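Local coordinates for multifunctional non-homologous end joining DNA repair protein LigD (Mycobacterium tuberculosis, PDB 2IRU) that probably acts with Ku to repair DNA double-strand breaks by non-homologous end joining, its polymerase domain, the part described here, filling gaps before the ends are ligated, at residues A[68-73]-A[89-94]; A[172-177]-A[254-259]. One frame throughout, in Å; residues are numbered along the deposited sequence.

Interaction 1 of 2, residues A[68-73]-A[89-94]; sequences EKQLAL and GTTTYP
Gln70 and Leu71 dock on Thr92 and Pro94 in a partly buried loop-on-strand contact in the primase-polymerase domain, where the loop following strand 66-68 runs along strand 91-95 of a two-stranded antiparallel hairpin. Two hydrogen bonds fix the alignment, one from a side chain and one from the backbone. Gln70 OE1 takes the amide N of Thr92 at 2.8 Å, nearly straight at the hydrogen (166°), although the donor stands well above the carbonyl plane of the amide. The amide gets there because CG is anti to the backbone N (chi1 -178°) and the chain then bends at chi2, which brings the amide to the backbone of Thr92. The other end of the same amide, Gln70 NE2, donates to water 1, which also bonds to Thr92 OG1; that hydroxyl has a further partner in Thr83 of the hairpin's other strand. Leu71 N donates to Thr92 O, so both backbone polar atoms of Thr92 are engaged by the loop. The Leu71 side chain turns toward the strand and sets both methyls on the proline, with CD1 and CD2 each 3.9 Å from Pro94 CB. Lys69 runs side by side with Tyr93, its CB 3.6 Å from Tyr93 CE1, while its ammonium group bonds to Thr53. Arg54, from neighbouring strand 53-56, binds the carbonyls of Lys69 and Gln70 and so ties the loop to the four-stranded sheet. Residues 66-70 and 86-91 are both inferred, by similarity, to contact target DNA, and this contact brings the two regions together. One face of the tyrosine ring carries the methyl of Thr91, two residues earlier on the same strand, CG2 standing 3.5 Å above the ring plane and offset toward the rim.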
ATOM      1  N   GLU A  68       3.161  11.184  -9.007  1.00  5.30           N
ATOM      2  CA  GLU A  68       2.679  11.259 -10.378  1.00  6.41           C
ATOM      3  C   GLU A  68       1.446  10.366 -10.453  1.00  7.41           C
ATOM      4  O   GLU A  68       1.472   9.253  -9.916  1.00  6.73           O
ATOM      5  CB  GLU A  68       3.765  10.794 -11.366  1.00  7.50           C
ATOM      6  CG  GLU A  68       3.457  11.224 -12.795  1.00  8.50           C
ATOM      7  CD  GLU A  68       4.569  10.909 -13.785  1.00  7.29           C
ATOM      8  OE1 GLU A  68       5.585  10.268 -13.372  1.00  9.01           O
ATOM      9  OE2 GLU A  68       4.393  11.302 -14.991  1.00  4.80           O
ATOM     10  N   LYS A  69       0.378  10.888 -11.047  1.00  7.64           N
ATOM     11  CA  LYS A  69      -0.881  10.148 -11.126  1.00  7.75           C
ATOM     12  C   LYS A  69      -1.215   9.875 -12.588  1.00  6.96           C
ATOM     13  O   LYS A  69      -1.181   8.722 -13.039  1.00  6.96           O
ATOM     14  CB  LYS A  69      -2.009  10.913 -10.427  1.00  9.08           C
ATOM     15  CG  LYS A  69      -1.782  10.957  -8.938  1.00  9.94           C
ATOM     16  CD  LYS A  69      -2.837  11.823  -8.227  1.00 12.35           C
ATOM     17  CE  LYS A  69      -2.641  11.729  -6.701  1.00 16.68           C
ATOM     18  NZ  LYS A  69      -2.944  10.342  -6.187  1.00 19.88           N
ATOM     19  N   GLN A  70      -1.504  10.934 -13.339  1.00  6.74           N
ATOM     20  CA  GLN A  70      -1.730  10.744 -14.781  1.00  7.04           C
ATOM     21  C   GLN A  70      -0.571   9.920 -15.417  1.00  6.90           C
ATOM     22  O   GLN A  70       0.607  10.057 -15.044  1.00  7.36           O
ATOM     23  CB  GLN A  70      -1.835  12.112 -15.482  1.00  6.65           C
ATOM     24  CG  GLN A  70      -2.123  12.073 -16.985  1.00  7.62           C
ATOM     25  CD  GLN A  70      -3.577  11.813 -17.333  1.00  9.58           C
ATOM     26  OE1 GLN A  70      -4.454  11.964 -16.501  1.00 10.04           O
ATOM     27  NE2 GLN A  70      -3.840  11.473 -18.607  1.00 14.49           N
ATOM     28  N   LEU A  71      -0.932   9.061 -16.370  1.00  6.93           N
ATOM     29  CA  LEU A  71       0.032   8.285 -17.139  1.00  6.87           C
ATOM     30  C   LEU A  71       0.484   9.104 -18.352  1.00  5.29           C
ATOM     31  O   LEU A  71      -0.289   9.288 -19.288  1.00  6.15           O
ATOM     32  CB  LEU A  71      -0.580   6.945 -17.604  1.00  6.37           C
ATOM     33  CG  LEU A  71       0.474   5.984 -18.222  1.00  5.72           C
ATOM     34  CD1 LEU A  71       1.697   5.701 -17.320  1.00  9.25           C
ATOM     35  CD2 LEU A  71      -0.184   4.660 -18.638  1.00  7.95           C
ATOM     36  N   ALA A  72       1.743   9.523 -18.328  1.00  5.68           N
ATOM     37  CA  ALA A  72       2.312  10.362 -19.402  1.00  6.36           C
ATOM     38  C   ALA A  72       2.316   9.624 -20.749  1.00  6.54           C
ATOM     39  O   ALA A  72       2.526   8.371 -20.768  1.00  6.03           O
ATOM     40  CB  ALA A  72       3.727  10.785 -19.050  1.00  5.64           C
ATOM     41  N   LEU A  73       2.122  10.361 -21.859  1.00  6.31           N
ATOM     42  CA  LEU A  73       2.195   9.723 -23.187  1.00  6.90           C
ATOM     43  C   LEU A  73       3.551   9.037 -23.456  1.00  7.56           C
ATOM     44  O   LEU A  73       3.654   8.085 -24.258  1.00  9.05           O
ATOM     45  CB  LEU A  73       1.872  10.721 -24.315  1.00  7.16           C
ATOM     46  CG  LEU A  73       1.585  10.172 -25.714  1.00 11.11           C
ATOM     47  CD1 LEU A  73       0.287   9.363 -25.696  1.00 14.66           C
ATOM     48  CD2 LEU A  73       1.415  11.329 -26.686  1.00  8.97           C
ATOM     49  N   GLY A  89     -11.626  17.691 -12.750  1.00 28.33           N
ATOM     50  CA  GLY A  89     -11.256  17.144 -14.057  1.00 26.02           C
ATOM     51  C   GLY A  89     -11.352  15.633 -14.149  1.00 23.91           C
ATOM     52  O   GLY A  89     -12.355  15.031 -13.734  1.00 24.40           O
ATOM     53  N   THR A  90     -10.300  15.021 -14.695  1.00 21.31           N
ATOM     54  CA  THR A  90     -10.297  13.602 -15.030  1.00 18.04           C
ATOM     55  C   THR A  90      -8.832  13.129 -15.082  1.00 15.97           C
ATOM     56  O   THR A  90      -7.949  13.875 -15.524  1.00 16.84           O
ATOM     57  CB  THR A  90     -11.020  13.351 -16.378  1.00 18.61           C
ATOM     58  OG1 THR A  90     -12.449  13.433 -16.199  1.00 17.87           O
ATOM     59  CG2 THR A  90     -10.685  12.012 -16.930  1.00 17.28           C
ATOM     60  N   THR A  91      -8.556  11.925 -14.594  1.00 12.42           N
ATOM     61  CA  THR A  91      -7.149  11.453 -14.544  1.00 10.23           C
ATOM     62  C   THR A  91      -7.085  10.045 -15.072  1.00  9.10           C
ATOM     63  O   THR A  91      -7.877   9.204 -14.668  1.00  8.91           O
ATOM     64  CB  THR A  91      -6.619  11.441 -13.103  1.00 10.46           C
ATOM     65  OG1 THR A  91      -6.676  12.773 -12.566  1.00 13.17           O
ATOM     66  CG2 THR A  91      -5.160  10.929 -13.055  1.00 10.44           C
ATOM     67  N   THR A  92      -6.168   9.787 -15.994  1.00  6.95           N
ATOM     68  CA  THR A  92      -6.012   8.444 -16.517  1.00  6.24           C
ATOM     69  C   THR A  92      -4.756   7.837 -15.890  1.00  6.27           C
ATOM     70  O   THR A  92      -3.674   8.369 -16.043  1.00  5.92           O
ATOM     71  CB  THR A  92      -5.878   8.463 -18.063  1.00  7.11           C
ATOM     72  OG1 THR A  92      -7.080   9.008 -18.637  1.00  6.56           O
ATOM     73  CG2 THR A  92      -5.632   7.049 -18.563  1.00  7.67           C
ATOM     74  N   TYR A  93      -4.917   6.765 -15.127  1.00  4.75           N
ATOM     75  CA  TYR A  93      -3.812   6.129 -14.405  1.00  6.36           C
ATOM     76  C   TYR A  93      -3.322   4.855 -15.073  1.00  5.04           C
ATOM     77  O   TYR A  93      -4.125   4.192 -15.720  1.00  6.45           O
ATOM     78  CB  TYR A  93      -4.304   5.671 -13.035  1.00  5.83           C
ATOM     79  CG  TYR A  93      -4.634   6.730 -12.027  1.00  5.60           C
ATOM     80  CD1 TYR A  93      -3.712   7.033 -11.015  1.00  7.29           C
ATOM     81  CD2 TYR A  93      -5.894   7.360 -12.033  1.00  7.56           C
ATOM     82  CE1 TYR A  93      -4.034   7.960 -10.020  1.00  7.52           C
ATOM     83  CE2 TYR A  93      -6.211   8.301 -11.052  1.00  8.89           C
ATOM     84  CZ  TYR A  93      -5.268   8.585 -10.062  1.00  8.93           C
ATOM     85  OH  TYR A  93      -5.593   9.501  -9.076  1.00 10.84           O
ATOM     86  N   PRO A  94      -2.040   4.449 -14.820  1.00  5.59           N
ATOM     87  CA  PRO A  94      -1.616   3.110 -15.247  1.00  5.96           C
ATOM     88  C   PRO A  94      -2.233   2.113 -14.265  1.00  6.33           C
ATOM     89  O   PRO A  94      -2.524   2.472 -13.132  1.00  7.15           O
ATOM     90  CB  PRO A  94      -0.092   3.119 -15.042  1.00  4.41           C
ATOM     91  CG  PRO A  94       0.159   4.194 -13.971  1.00  4.22           C
ATOM     92  CD  PRO A  94      -1.015   5.162 -14.028  1.00  5.40           C
TER
HETATM   93  O   HOH W   1      -7.123  11.642 -18.687  1.00 34.41           O

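Interaction 2 of 2, residues A[172-177]-A[254-259]; sequences PVTSGS and VAAPRT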
ATOM      1  N   PRO A 172      -1.975  -7.945   8.845  1.00 10.46           N
ATOM      2  CA  PRO A 172      -1.121  -6.792   9.104  1.00  9.77           C
ATOM      3  C   PRO A 172       0.015  -6.603   8.117  1.00  9.89           C
ATOM      4  O   PRO A 172       0.565  -7.563   7.598  1.00  8.72           O
ATOM      5  CB  PRO A 172      -0.535  -7.086  10.497  1.00 10.30           C
ATOM      6  CG  PRO A 172      -0.570  -8.603  10.634  1.00  9.24           C
ATOM      7  CD  PRO A 172      -1.515  -9.157   9.565  1.00 11.17           C
ATOM      8  N   VAL A 173       0.347  -5.345   7.889  1.00  9.29           N
ATOM      9  CA  VAL A 173       1.421  -4.989   6.970  1.00  9.86           C
ATOM     10  C   VAL A 173       2.167  -3.811   7.582  1.00  8.64           C
ATOM     11  O   VAL A 173       1.598  -2.707   7.716  1.00  9.43           O
ATOM     12  CB  VAL A 173       0.881  -4.568   5.569  1.00  9.65           C
ATOM     13  CG1 VAL A 173       2.053  -4.197   4.679  1.00 10.33           C
ATOM     14  CG2 VAL A 173       0.068  -5.690   4.926  1.00 11.35           C
ATOM     15  N   THR A 174       3.415  -4.027   7.996  1.00  8.05           N
ATOM     16  CA  THR A 174       4.191  -2.904   8.551  1.00  8.45           C
ATOM     17  C   THR A 174       4.477  -1.986   7.355  1.00  8.67           C
ATOM     18  O   THR A 174       4.851  -2.473   6.296  1.00  9.51           O
ATOM     19  CB  THR A 174       5.447  -3.335   9.321  1.00  9.01           C
ATOM     20  OG1 THR A 174       6.197  -4.328   8.602  1.00  7.27           O
ATOM     21  CG2 THR A 174       5.026  -3.906  10.714  1.00  6.01           C
ATOM     22  N   SER A 175       4.258  -0.700   7.528  1.00  8.23           N
ATOM     23  CA  SER A 175       4.251   0.243   6.387  1.00  9.09           C
ATOM     24  C   SER A 175       5.611   0.525   5.775  1.00  8.94           C
ATOM     25  O   SER A 175       5.652   1.083   4.670  1.00  8.86           O
ATOM     26  CB  SER A 175       3.658   1.600   6.813  1.00  9.02           C
ATOM     27  OG  SER A 175       4.555   2.291   7.641  1.00  9.90           O
ATOM     28  N   GLY A 176       6.717   0.194   6.462  1.00  9.08           N
ATOM     29  CA  GLY A 176       8.070   0.570   6.023  1.00 10.25           C
ATOM     30  C   GLY A 176       8.508   1.925   6.548  1.00 11.54           C
ATOM     31  O   GLY A 176       9.676   2.270   6.484  1.00 10.34           O
ATOM     32  N   SER A 177       7.545   2.689   7.062  1.00 13.38           N
ATOM     33  CA  SER A 177       7.807   3.996   7.651  1.00 17.17           C
ATOM     34  C   SER A 177       7.671   3.913   9.161  1.00 18.38           C
ATOM     35  O   SER A 177       8.615   3.536   9.843  1.00 19.29           O
ATOM     36  CB  SER A 177       6.846   5.036   7.057  1.00 17.93           C
ATOM     37  OG  SER A 177       7.167   5.258   5.704  1.00 23.39           O
ATOM     38  N   VAL A 254      10.243  -1.714   3.288  1.00  9.96           N
ATOM     39  CA  VAL A 254       9.114  -2.156   2.455  1.00  9.95           C
ATOM     40  C   VAL A 254       7.802  -2.185   3.253  1.00 10.41           C
ATOM     41  O   VAL A 254       7.826  -2.444   4.484  1.00  9.14           O
ATOM     42  CB  VAL A 254       9.410  -3.627   1.933  1.00 10.51           C
ATOM     43  CG1 VAL A 254       8.205  -4.261   1.231  1.00 10.35           C
ATOM     44  CG2 VAL A 254      10.623  -3.628   0.969  1.00 10.71           C
ATOM     45  N   ALA A 255       6.687  -1.969   2.536  1.00  9.01           N
ATOM     46  CA  ALA A 255       5.371  -2.217   3.118  1.00 10.33           C
ATOM     47  C   ALA A 255       5.210  -3.756   3.214  1.00 10.69           C
ATOM     48  O   ALA A 255       4.740  -4.422   2.250  1.00 10.99           O
ATOM     49  CB  ALA A 255       4.315  -1.544   2.235  1.00 10.03           C
ATOM     50  N   ALA A 256       5.639  -4.334   4.340  1.00  9.47           N
ATOM     51  CA  ALA A 256       5.890  -5.792   4.414  1.00  9.00           C
ATOM     52  C   ALA A 256       4.760  -6.535   5.150  1.00 10.36           C
ATOM     53  O   ALA A 256       4.515  -6.225   6.332  1.00 10.39           O
ATOM     54  CB  ALA A 256       7.229  -6.105   5.108  1.00  9.34           C
ATOM     55  N   PRO A 257       4.110  -7.526   4.485  1.00 11.84           N
ATOM     56  CA  PRO A 257       3.157  -8.354   5.248  1.00 11.50           C
ATOM     57  C   PRO A 257       3.835  -9.094   6.389  1.00 11.81           C
ATOM     58  O   PRO A 257       4.993  -9.586   6.252  1.00 12.32           O
ATOM     59  CB  PRO A 257       2.630  -9.371   4.213  1.00 11.93           C
ATOM     60  CG  PRO A 257       2.799  -8.700   2.895  1.00 12.22           C
ATOM     61  CD  PRO A 257       4.125  -7.898   3.060  1.00 11.64           C
ATOM     62  N   ARG A 258       3.103  -9.181   7.506  1.00 11.41           N
ATOM     63  CA  ARG A 258       3.593  -9.852   8.714  1.00 12.68           C
ATOM     64  C   ARG A 258       2.554 -10.859   9.197  1.00 13.69           C
ATOM     65  O   ARG A 258       1.378 -10.814   8.788  1.00 13.76           O
ATOM     66  CB  ARG A 258       3.864  -8.839   9.847  1.00 12.60           C
ATOM     67  CG  ARG A 258       4.695  -7.607   9.428  1.00 14.39           C
ATOM     68  CD  ARG A 258       6.071  -7.966   8.845  1.00 14.82           C
ATOM     69  NE  ARG A 258       7.067  -8.307   9.869  1.00 15.42           N
ATOM     70  CZ  ARG A 258       7.848  -7.420  10.495  1.00 16.22           C
ATOM     71  NH1 ARG A 258       7.745  -6.113  10.246  1.00 13.61           N
ATOM     72  NH2 ARG A 258       8.745  -7.841  11.380  1.00 19.49           N
ATOM     73  N   THR A 259       3.015 -11.781  10.039  1.00 13.42           N
ATOM     74  CA  THR A 259       2.094 -12.610  10.839  1.00 14.67           C
ATOM     75  C   THR A 259       1.686 -11.881  12.133  1.00 14.43           C
ATOM     76  O   THR A 259       2.403 -10.993  12.642  1.00 14.26           O
ATOM     77  CB  THR A 259       2.725 -13.961  11.217  1.00 15.06           C
ATOM     78  OG1 THR A 259       3.767 -13.736  12.165  1.00 16.95           O
ATOM     79  CG2 THR A 259       3.312 -14.675   9.988  1.00 15.70           C
TER
HETATM   80  O   HOH W   2      -0.166 -10.300   6.714  1.00 24.44           O
HETATM   81  O   HOH W   3       8.124  -3.150   7.146  1.00 11.87           O
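An arginine side chain bends twice to reach across a short antiparallel ladder and bond a threonine hydroxyl: Arg258 NH1 donates to Thr174 OG1 at 2.9 Å, with the oxygen lying at the edge of the guanidinium and in its plane. Bends at chi2 and chi3 (-58° and -78°) bring it there, carrying Arg258 CD to within 3.6 Å of Thr174 OG1. NH1 also donates to Arg269 O, which helps fix the rotation of the group.

Strands 171-174 and 253-257 pair here within the large mixed sheet. Thr174 and Ala256 form the hydrogen-bonded pair, exchanging bonds in both directions, with Ala256 N to Thr174 O the shorter at 2.8 Å. Val173 and Pro257 make the neighbouring non-hydrogen-bonded pair, and Arg258 N continues the ladder to Pro172 O at 3.0 Å and 167°. Water 2 bridges that same carbonyl to Arg258 O. On the Val173 side of the sheet, Val173 CG1 packs 3.5 Å from Ala255 C.

Past the ladder, Ser175 OG accepts Ser177 N in an ST turn and also bonds to Gly179 O. Residues 175-177 begin the 175-181 segment assigned to substrate binding by similarity. The bonds imply that Thr174, gripped through its backbone and its hydroxyl, probably helps to hold the residues leading into that segment.

The two contacts lie in one primase-polymerase domain but do not touch: their centres are 27 Å apart and their nearest atoms about 16 Å. Interaction 1 is partly buried, centred about 19 Å from the middle of the chain, whereas interaction 2 is buried, at about 9 Å. Interaction 2 holds Ser175, Gly176 and Ser177 of the substrate site assigned by similarity, its Ser175 side chain about 6 Å from that of Asp140, a predicted manganese ligand. Interaction 1 approaches that site: the Lys69 side chain comes within about 4 Å of that of Thr239 and about 7 Å of that of His114. Interaction 1 thus joins two regions assigned to DNA binding while reaching toward the substrate site.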